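Local coordinates for protein xylulose kinase (Escherichia coli, PDB 2ITM) that catalyses the ATP-dependent phosphorylation of D-xylulose to D-xylulose 5-phosphate, working as a homodimer of the FGGY carbohydrate kinase family, at residues I73-Q87 / Q145-L158. Residues are numbered along the deposited sequence; the frame is centred on the assembly and turned at random.
Sequences IAGQMHGATLLDAQQ and QIDKVLLPKDYLRL. With XUL (D-xylulose), chain C.
Ile-73 sets CG1 between its own backbone N and carbonyl carbon (chi1 73°), against the methylenes of Lys-153, and chi2 then swings CD1 over one face of the Arg-157 guanidinium, 3.4 Å from NH1. Arg-157 suits this place because its planar group offers the isoleucine a flat surface while its N-H groups are spent on a salt bridge from NH2 to Asp-154 OD1 and on hydrogen bonds to the carbonyls of Val-228 and Ala-165. Lys-153, extended until it bends at chi4, lays CD 3.8 Å from Ala-74 CA and brings NZ to Asp-154 OD1 at 2.8 Å, on the opposite face of the carboxylate plane from Arg-157 NH2; Asp-167 and Asp-170 also hold this ammonium. A methionine in place of Lys-153 would probably deprive Asp-167 and Asp-170 of this ammonium and leave Asp-154 with Arg-157 alone of the two cations. Gly-75 lets the lysine CB come close, since a side chain there would collide with it. At the helix start, Pro-152 needs no N-H and packs its ring on the Gln-76 carbonyl and Gly-79. Within the actin-like N-terminal domain, the chain leaves strand 70-75 of the central sheet, lines the sugar pocket, and pairs as strand 81-83 antiparallel to strand 148-150. In the pocket, Met-77 N donates to xylulose O5 at 2.8 Å and His-78 NE2 is hydrogen-bonded to O1. This two-stranded antiparallel pairing ends in a classic beta bulge: Leu-83 O accepts from Asp-147 N at 2.7 Å, in the carbonyl plane, and from Lys-148 N, tilted 28° from it. Leucines suit the strand-helix interface: Leu-83 meets Leu-158 tip to tip, CD1 to CD2 3.8 Å, and crosses Leu-150 at about a right angle, while Thr-81 CG2 lies 4.1 Å from Tyr-155 CD1.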
ATOM      1  N   ILE A  73      19.732 -12.973  38.192  1.00 23.67           N
ATOM      2  CA  ILE A  73      18.564 -13.120  37.340  1.00 29.78           C
ATOM      3  C   ILE A  73      18.136 -11.814  36.678  1.00 34.20           C
ATOM      4  O   ILE A  73      18.275 -10.738  37.240  1.00 25.89           O
ATOM      5  CB  ILE A  73      17.374 -13.749  38.093  1.00 25.59           C
ATOM      6  CG1 ILE A  73      16.772 -12.755  39.069  1.00 34.00           C
ATOM      7  CG2 ILE A  73      17.788 -14.975  38.825  1.00 34.00           C
ATOM      8  CD1 ILE A  73      16.383 -13.375  40.364  1.00 43.90           C
ATOM      9  N   ALA A  74      17.614 -11.941  35.468  1.00 20.46           N
ATOM     10  CA  ALA A  74      16.856 -10.889  34.825  1.00 25.05           C
ATOM     11  C   ALA A  74      15.586 -11.454  34.195  1.00 26.83           C
ATOM     12  O   ALA A  74      15.447 -12.661  34.068  1.00 23.27           O
ATOM     13  CB  ALA A  74      17.685 -10.214  33.750  1.00 17.48           C
ATOM     14  N   GLY A  75      14.674 -10.577  33.813  1.00 24.27           N
ATOM     15  CA  GLY A  75      13.328 -10.983  33.476  1.00 30.18           C
ATOM     16  C   GLY A  75      12.511 -10.003  32.660  1.00 26.29           C
ATOM     17  O   GLY A  75      12.651  -8.798  32.783  1.00 19.28           O
ATOM     18  N   GLN A  76      11.651 -10.556  31.826  1.00 23.03           N
ATOM     19  CA  GLN A  76      10.517  -9.840  31.288  1.00 25.95           C
ATOM     20  C   GLN A  76       9.825  -9.005  32.358  1.00 21.10           C
ATOM     21  O   GLN A  76       9.484  -9.492  33.418  1.00 22.18           O
ATOM     22  CB  GLN A  76       9.536 -10.802  30.606  1.00 20.02           C
ATOM     23  CG  GLN A  76       8.909 -11.823  31.528  1.00 25.51           C
ATOM     24  CD  GLN A  76       7.692 -12.512  30.939  1.00 27.88           C
ATOM     25  OE1 GLN A  76       6.669 -11.894  30.725  1.00 22.14           O
ATOM     26  NE2 GLN A  76       7.812 -13.802  30.701  1.00 28.20           N
ATOM     27  N   MET A  77       9.637  -7.736  32.056  1.00 21.62           N
ATOM     28  CA  MET A  77       9.198  -6.771  33.041  1.00 17.46           C
ATOM     29  C   MET A  77       7.677  -6.816  33.218  1.00 24.65           C
ATOM     30  O   MET A  77       6.976  -7.352  32.385  1.00 20.81           O
ATOM     31  CB  MET A  77       9.666  -5.373  32.644  1.00 26.04           C
ATOM     32  CG  MET A  77      11.169  -5.261  32.385  1.00 17.46           C
ATOM     33  SD  MET A  77      11.663  -3.716  31.639  1.00 30.51           S
ATOM     34  CE  MET A  77      11.437  -2.641  33.001  1.00 13.24           C
ATOM     35  N   HIS A  78       7.188  -6.249  34.314  1.00 18.14           N
ATOM     36  CA  HIS A  78       5.787  -5.870  34.438  1.00 22.40           C
ATOM     37  C   HIS A  78       4.745  -6.983  34.573  1.00 22.14           C
ATOM     38  O   HIS A  78       3.563  -6.706  34.651  1.00 44.56           O
ATOM     39  CB  HIS A  78       5.303  -5.157  33.185  1.00 15.62           C
ATOM     40  CG  HIS A  78       6.149  -3.997  32.782  1.00 21.28           C
ATOM     41  ND1 HIS A  78       6.411  -2.940  33.619  1.00 27.48           N
ATOM     42  CD2 HIS A  78       6.781  -3.724  31.621  1.00 27.64           C
ATOM     43  CE1 HIS A  78       7.172  -2.068  32.993  1.00 25.73           C
ATOM     44  NE2 HIS A  78       7.414  -2.522  31.780  1.00 22.18           N
ATOM     45  N   GLY A  79       5.187  -8.233  34.555  1.00 25.38           N
ATOM     46  CA  GLY A  79       4.305  -9.375  34.675  1.00 24.03           C
ATOM     47  C   GLY A  79       3.749  -9.452  36.085  1.00 30.28           C
ATOM     48  O   GLY A  79       4.478  -9.347  37.053  1.00 19.27           O
ATOM     49  N   ALA A  80       2.443  -9.634  36.189  1.00 19.99           N
ATOM     50  CA  ALA A  80       1.789  -9.753  37.479  1.00 25.96           C
ATOM     51  C   ALA A  80       1.609 -11.202  37.952  1.00 26.96           C
ATOM     52  O   ALA A  80       0.769 -11.929  37.446  1.00 24.38           O
ATOM     53  CB  ALA A  80       0.486  -9.021  37.485  1.00 17.43           C
ATOM     54  N   THR A  81       2.410 -11.597  38.927  1.00 26.70           N
ATOM     55  CA  THR A  81       2.260 -12.884  39.579  1.00 31.58           C
ATOM     56  C   THR A  81       1.572 -12.761  40.937  1.00 23.24           C
ATOM     57  O   THR A  81       2.108 -12.171  41.858  1.00 22.85           O
ATOM     58  CB  THR A  81       3.625 -13.578  39.735  1.00 38.65           C
ATOM     59  OG1 THR A  81       4.341 -13.548  38.502  1.00 26.32           O
ATOM     60  CG2 THR A  81       3.450 -15.044  40.038  1.00 21.03           C
ATOM     61  N   LEU A  82       0.383 -13.340  41.038  1.00 24.58           N
ATOM     62  CA  LEU A  82      -0.433 -13.243  42.237  1.00 27.99           C
ATOM     63  C   LEU A  82      -0.362 -14.494  43.110  1.00 31.54           C
ATOM     64  O   LEU A  82      -0.774 -15.575  42.702  1.00 25.19           O
ATOM     65  CB  LEU A  82      -1.893 -12.988  41.885  1.00 27.99           C
ATOM     66  CG  LEU A  82      -2.343 -11.757  41.108  1.00 42.12           C
ATOM     67  CD1 LEU A  82      -3.528 -11.153  41.771  1.00 40.72           C
ATOM     68  CD2 LEU A  82      -1.256 -10.743  40.903  1.00 26.46           C
ATOM     69  N   LEU A  83       0.126 -14.322  44.326  1.00 27.87           N
ATOM     70  CA  LEU A  83       0.262 -15.414  45.261  1.00 25.10           C
ATOM     71  C   LEU A  83      -0.658 -15.234  46.458  1.00 33.35           C
ATOM     72  O   LEU A  83      -0.834 -14.129  46.944  1.00 28.43           O
ATOM     73  CB  LEU A  83       1.708 -15.509  45.735  1.00 35.42           C
ATOM     74  CG  LEU A  83       2.775 -15.667  44.662  1.00 20.79           C
ATOM     75  CD1 LEU A  83       4.116 -15.806  45.288  1.00 24.99           C
ATOM     76  CD2 LEU A  83       2.496 -16.825  43.757  1.00 14.69           C
ATOM     77  N   ASP A  84      -1.224 -16.331  46.942  1.00 31.88           N
ATOM     78  CA  ASP A  84      -1.837 -16.344  48.248  1.00 35.56           C
ATOM     79  C   ASP A  84      -0.879 -16.483  49.409  1.00 30.63           C
ATOM     80  O   ASP A  84       0.308 -16.493  49.243  1.00 34.60           O
ATOM     81  CB  ASP A  84      -2.965 -17.381  48.337  1.00 36.26           C
ATOM     82  CG  ASP A  84      -2.457 -18.820  48.402  1.00 40.44           C
ATOM     83  OD1 ASP A  84      -1.258 -19.034  48.622  1.00 29.53           O
ATOM     84  OD2 ASP A  84      -3.204 -19.790  48.252  1.00 25.04           O
ATOM     85  N   ALA A  85      -1.446 -16.597  50.597  1.00 44.35           N
ATOM     86  CA  ALA A  85      -0.683 -16.625  51.832  1.00 34.09           C
ATOM     87  C   ALA A  85       0.108 -17.897  51.974  1.00 26.25           C
ATOM     88  O   ALA A  85       1.035 -17.952  52.759  1.00 32.92           O
ATOM     89  CB  ALA A  85      -1.598 -16.459  53.013  1.00 31.75           C
ATOM     90  N   GLN A  86      -0.243 -18.909  51.197  1.00 26.39           N
ATOM     91  CA  GLN A  86       0.540 -20.130  51.149  1.00 30.27           C
ATOM     92  C   GLN A  86       1.510 -20.167  49.975  1.00 31.61           C
ATOM     93  O   GLN A  86       2.102 -21.189  49.697  1.00 35.25           O
ATOM     94  CB  GLN A  86      -0.373 -21.353  51.109  1.00 31.97           C
ATOM     95  CG  GLN A  86      -0.943 -21.734  52.439  1.00 35.35           C
ATOM     96  CD  GLN A  86      -2.096 -20.845  52.849  1.00 58.78           C
ATOM     97  OE1 GLN A  86      -3.151 -20.877  52.231  1.00 39.94           O
ATOM     98  NE2 GLN A  86      -1.889 -20.039  53.884  1.00 38.95           N
ATOM     99  N   GLN A  87       1.653 -19.049  49.279  1.00 35.74           N
ATOM    100  CA  GLN A  87       2.489 -18.990  48.088  1.00 33.89           C
ATOM    101  C   GLN A  87       1.937 -19.872  46.986  1.00 29.92           C
ATOM    102  O   GLN A  87       2.652 -20.297  46.098  1.00 28.06           O
ATOM    103  CB  GLN A  87       3.933 -19.370  48.411  1.00 24.00           C
ATOM    104  CG  GLN A  87       4.608 -18.429  49.377  1.00 32.75           C
ATOM    105  CD  GLN A  87       4.123 -18.600  50.798  1.00 58.70           C
ATOM    106  OE1 GLN A  87       4.118 -19.707  51.318  1.00 50.29           O
ATOM    107  NE2 GLN A  87       3.713 -17.514  51.422  1.00 31.56           N
ATOM    108  N   GLN A 145      -7.818 -12.993  47.938  1.00 38.19           N
ATOM    109  CA  GLN A 145      -6.838 -13.968  48.410  1.00 38.20           C
ATOM    110  C   GLN A 145      -5.366 -13.534  48.234  1.00 42.45           C
ATOM    111  O   GLN A 145      -4.456 -14.262  48.577  1.00 33.92           O
ATOM    112  CB  GLN A 145      -7.044 -15.306  47.705  1.00 38.20           C
ATOM    113  CG  GLN A 145      -8.365 -15.973  47.927  1.00 33.01           C
ATOM    114  CD  GLN A 145      -8.518 -17.194  47.041  1.00 47.09           C
ATOM    115  OE1 GLN A 145      -9.263 -17.176  46.072  1.00 36.28           O
ATOM    116  NE2 GLN A 145      -7.793 -18.245  47.363  1.00 33.45           N
ATOM    117  N   ILE A 146      -5.142 -12.350  47.689  1.00 42.66           N
ATOM    118  CA  ILE A 146      -3.796 -11.913  47.360  1.00 22.88           C
ATOM    119  C   ILE A 146      -2.970 -11.613  48.602  1.00 35.15           C
ATOM    120  O   ILE A 146      -3.350 -10.793  49.422  1.00 31.29           O
ATOM    121  CB  ILE A 146      -3.835 -10.657  46.481  1.00 36.05           C
ATOM    122  CG1 ILE A 146      -4.471 -10.941  45.132  1.00 37.14           C
ATOM    123  CG2 ILE A 146      -2.446 -10.092  46.291  1.00 31.61           C
ATOM    124  CD1 ILE A 146      -4.664  -9.721  44.321  1.00 29.80           C
ATOM    125  N   ASP A 147      -1.831 -12.284  48.722  1.00 29.23           N
ATOM    126  CA  ASP A 147      -0.883 -12.010  49.783  1.00 33.23           C
ATOM    127  C   ASP A 147       0.342 -11.340  49.236  1.00 19.43           C
ATOM    128  O   ASP A 147       0.984 -10.558  49.906  1.00 24.17           O
ATOM    129  CB  ASP A 147      -0.536 -13.299  50.536  1.00 43.31           C
ATOM    130  CG  ASP A 147       0.230 -13.035  51.823  1.00 36.85           C
ATOM    131  OD1 ASP A 147       1.433 -13.342  51.897  1.00 30.35           O
ATOM    132  OD2 ASP A 147      -0.274 -12.510  52.810  1.00 39.16           O
ATOM    133  N   LYS A 148       0.656 -11.658  47.994  1.00 26.70           N
ATOM    134  CA  LYS A 148       1.889 -11.226  47.371  1.00 32.42           C
ATOM    135  C   LYS A 148       1.715 -11.055  45.866  1.00 26.17           C
ATOM    136  O   LYS A 148       1.070 -11.862  45.208  1.00 25.33           O
ATOM    137  CB  LYS A 148       3.005 -12.229  47.654  1.00 41.89           C
ATOM    138  CG  LYS A 148       4.268 -11.616  48.158  1.00 41.94           C
ATOM    139  CD  LYS A 148       4.029 -10.892  49.446  1.00 39.63           C
ATOM    140  CE  LYS A 148       5.009 -11.342  50.481  1.00 54.86           C
ATOM    141  NZ  LYS A 148       4.968 -10.473  51.656  1.00 40.56           N
ATOM    142  N   VAL A 149       2.306  -9.988  45.353  1.00 26.31           N
ATOM    143  CA  VAL A 149       2.441  -9.755  43.929  1.00 25.98           C
ATOM    144  C   VAL A 149       3.922  -9.725  43.527  1.00 27.16           C
ATOM    145  O   VAL A 149       4.681  -8.896  43.988  1.00 23.07           O
ATOM    146  CB  VAL A 149       1.760  -8.438  43.523  1.00 29.11           C
ATOM    147  CG1 VAL A 149       2.003  -8.118  42.078  1.00 27.04           C
ATOM    148  CG2 VAL A 149       0.288  -8.493  43.816  1.00 24.89           C
ATOM    149  N   LEU A 150       4.308 -10.658  42.672  1.00 23.11           N
ATOM    150  CA  LEU A 150       5.689 -10.755  42.238  1.00 22.52           C
ATOM    151  C   LEU A 150       5.821 -10.567  40.740  1.00 20.97           C
ATOM    152  O   LEU A 150       5.038 -11.100  39.963  1.00 29.52           O
ATOM    153  CB  LEU A 150       6.308 -12.079  42.656  1.00 21.43           C
ATOM    154  CG  LEU A 150       6.407 -12.416  44.134  1.00 30.46           C
ATOM    155  CD1 LEU A 150       7.047 -13.760  44.292  1.00 13.26           C
ATOM    156  CD2 LEU A 150       7.181 -11.364  44.874  1.00 19.27           C
ATOM    157  N   LEU A 151       6.825  -9.812  40.344  1.00 15.96           N
ATOM    158  CA  LEU A 151       7.262  -9.827  38.975  1.00 18.30           C
ATOM    159  C   LEU A 151       7.826 -11.199  38.609  1.00 21.12           C
ATOM    160  O   LEU A 151       8.108 -12.005  39.463  1.00 28.99           O
ATOM    161  CB  LEU A 151       8.272  -8.710  38.735  1.00 23.38           C
ATOM    162  CG  LEU A 151       7.744  -7.289  38.907  1.00 20.92           C
ATOM    163  CD1 LEU A 151       8.858  -6.311  39.152  1.00 20.73           C
ATOM    164  CD2 LEU A 151       6.952  -6.882  37.685  1.00 21.14           C
ATOM    165  N   PRO A 152       7.965 -11.462  37.328  1.00 22.29           N
ATOM    166  CA  PRO A 152       8.201 -12.830  36.870  1.00 27.83           C
ATOM    167  C   PRO A 152       9.546 -13.392  37.338  1.00 25.11           C
ATOM    168  O   PRO A 152       9.592 -14.498  37.843  1.00 22.11           O
ATOM    169  CB  PRO A 152       8.123 -12.687  35.345  1.00 31.78           C
ATOM    170  CG  PRO A 152       7.192 -11.555  35.145  1.00 20.66           C
ATOM    171  CD  PRO A 152       7.496 -10.589  36.219  1.00 22.02           C
ATOM    172  N   LYS A 153      10.616 -12.627  37.190  1.00 16.11           N
ATOM    173  CA  LYS A 153      11.928 -13.083  37.616  1.00 15.45           C
ATOM    174  C   LYS A 153      12.000 -13.243  39.135  1.00 17.30           C
ATOM    175  O   LYS A 153      12.743 -14.060  39.647  1.00 21.30           O
ATOM    176  CB  LYS A 153      13.009 -12.141  37.123  1.00 15.51           C
ATOM    177  CG  LYS A 153      13.368 -11.068  38.114  1.00 11.99           C
ATOM    178  CD  LYS A 153      14.428 -10.163  37.594  1.00  7.66           C
ATOM    179  CE  LYS A 153      14.938  -9.247  38.682  1.00 15.84           C
ATOM    180  NZ  LYS A 153      13.895  -8.438  39.324  1.00 19.02           N
ATOM    181  N   ASP A 154      11.210 -12.439  39.829  1.00 20.35           N
ATOM    182  CA  ASP A 154      11.143 -12.458  41.268  1.00 24.24           C
ATOM    183  C   ASP A 154      10.378 -13.667  41.797  1.00 29.47           C
ATOM    184  O   ASP A 154      10.680 -14.165  42.865  1.00 30.01           O
ATOM    185  CB  ASP A 154      10.577 -11.150  41.802  1.00 18.28           C
ATOM    186  CG  ASP A 154      11.409  -9.950  41.402  1.00 23.06           C
ATOM    187  OD1 ASP A 154      12.627 -10.093  41.259  1.00 20.19           O
ATOM    188  OD2 ASP A 154      10.927  -8.840  41.200  1.00 21.64           O
ATOM    189  N   TYR A 155       9.411 -14.154  41.034  1.00 22.94           N
ATOM    190  CA  TYR A 155       8.785 -15.419  41.377  1.00 26.55           C
ATOM    191  C   TYR A 155       9.817 -16.527  41.285  1.00 25.92           C
ATOM    192  O   TYR A 155       9.899 -17.377  42.145  1.00 20.42           O
ATOM    193  CB  TYR A 155       7.595 -15.748  40.482  1.00 32.75           C
ATOM    194  CG  TYR A 155       7.109 -17.167  40.663  1.00 24.64           C
ATOM    195  CD1 TYR A 155       6.303 -17.509  41.722  1.00 28.17           C
ATOM    196  CD2 TYR A 155       7.484 -18.164  39.787  1.00 35.83           C
ATOM    197  CE1 TYR A 155       5.865 -18.799  41.889  1.00 41.07           C
ATOM    198  CE2 TYR A 155       7.059 -19.449  39.945  1.00 31.56           C
ATOM    199  CZ  TYR A 155       6.254 -19.770  40.999  1.00 29.69           C
ATOM    200  OH  TYR A 155       5.839 -21.059  41.164  1.00 38.90           O
ATOM    201  N   LEU A 156      10.614 -16.461  40.233  1.00 21.58           N
ATOM    202  CA  LEU A 156      11.774 -17.305  40.070  1.00 31.39           C
ATOM    203  C   LEU A 156      12.721 -17.293  41.264  1.00 33.74           C
ATOM    204  O   LEU A 156      13.118 -18.338  41.745  1.00 19.90           O
ATOM    205  CB  LEU A 156      12.508 -16.941  38.788  1.00 37.28           C
ATOM    206  CG  LEU A 156      13.205 -18.059  38.056  1.00 49.73           C
ATOM    207  CD1 LEU A 156      12.368 -19.314  38.032  1.00 42.95           C
ATOM    208  CD2 LEU A 156      13.529 -17.615  36.655  1.00 38.42           C
ATOM    209  N   ARG A 157      13.072 -16.103  41.735  1.00 16.93           N
ATOM    210  CA  ARG A 157      13.871 -15.969  42.932  1.00 13.16           C
ATOM    211  C   ARG A 157      13.291 -16.718  44.126  1.00 15.49           C
ATOM    212  O   ARG A 157      13.982 -17.471  44.772  1.00 24.24           O
ATOM    213  CB  ARG A 157      14.113 -14.498  43.269  1.00 19.31           C
ATOM    214  CG  ARG A 157      14.898 -14.271  44.536  1.00 18.73           C
ATOM    215  CD  ARG A 157      14.707 -12.909  45.168  1.00 21.12           C
ATOM    216  NE  ARG A 157      14.532 -11.884  44.158  1.00 27.75           N
ATOM    217  CZ  ARG A 157      15.490 -11.467  43.360  1.00 25.66           C
ATOM    218  NH1 ARG A 157      16.707 -11.961  43.470  1.00 29.25           N
ATOM    219  NH2 ARG A 157      15.233 -10.548  42.458  1.00 27.53           N
ATOM    220  N   LEU A 158      12.015 -16.496  44.408  1.00 28.44           N
ATOM    221  CA  LEU A 158      11.324 -17.166  45.503  1.00 23.44           C
ATOM    222  C   LEU A 158      11.409 -18.686  45.405  1.00 19.84           C
ATOM    223  O   LEU A 158      11.719 -19.357  46.368  1.00 25.61           O
ATOM    224  CB  LEU A 158       9.875 -16.710  45.577  1.00 30.25           C
ATOM    225  CG  LEU A 158       8.969 -17.471  46.535  1.00 31.96           C
ATOM    226  CD1 LEU A 158       9.209 -17.024  47.936  1.00 29.07           C
ATOM    227  CD2 LEU A 158       7.514 -17.322  46.158  1.00 27.82           C
TER
HETATM  228  C1  XUL C4930       8.557  -2.160  28.676  1.00 94.04           C
HETATM  229  C2  XUL C4930       9.587  -2.952  27.888  1.00101.84           C
HETATM  230  C3  XUL C4930      10.162  -4.177  28.506  1.00 47.09           C
HETATM  231  C4  XUL C4930       9.664  -5.322  27.665  1.00 57.13           C
HETATM  232  C5  XUL C4930       9.795  -6.664  28.355  1.00 32.58           C
HETATM  233  O1  XUL C4930       9.178  -1.265  29.562  1.00 49.32           O
HETATM  234  O2  XUL C4930       9.559  -2.899  26.479  1.00 96.61           O
HETATM  235  O3  XUL C4930       9.563  -4.294  29.764  1.00101.39           O
HETATM  236  O4  XUL C4930       8.313  -5.032  27.438  1.00 93.06           O
HETATM  237  O5  XUL C4930      10.307  -6.466  29.634  1.00 37.74           O
HETATM  238  O   HOH W   1      10.803  -9.671  35.904  1.00 25.10           O
HETATM  239  O   HOH W   2       2.654 -15.250  49.965  1.00 38.87           O
HETATM  240  O   HOH W   3      -4.002 -15.530  50.856  1.00 39.78           O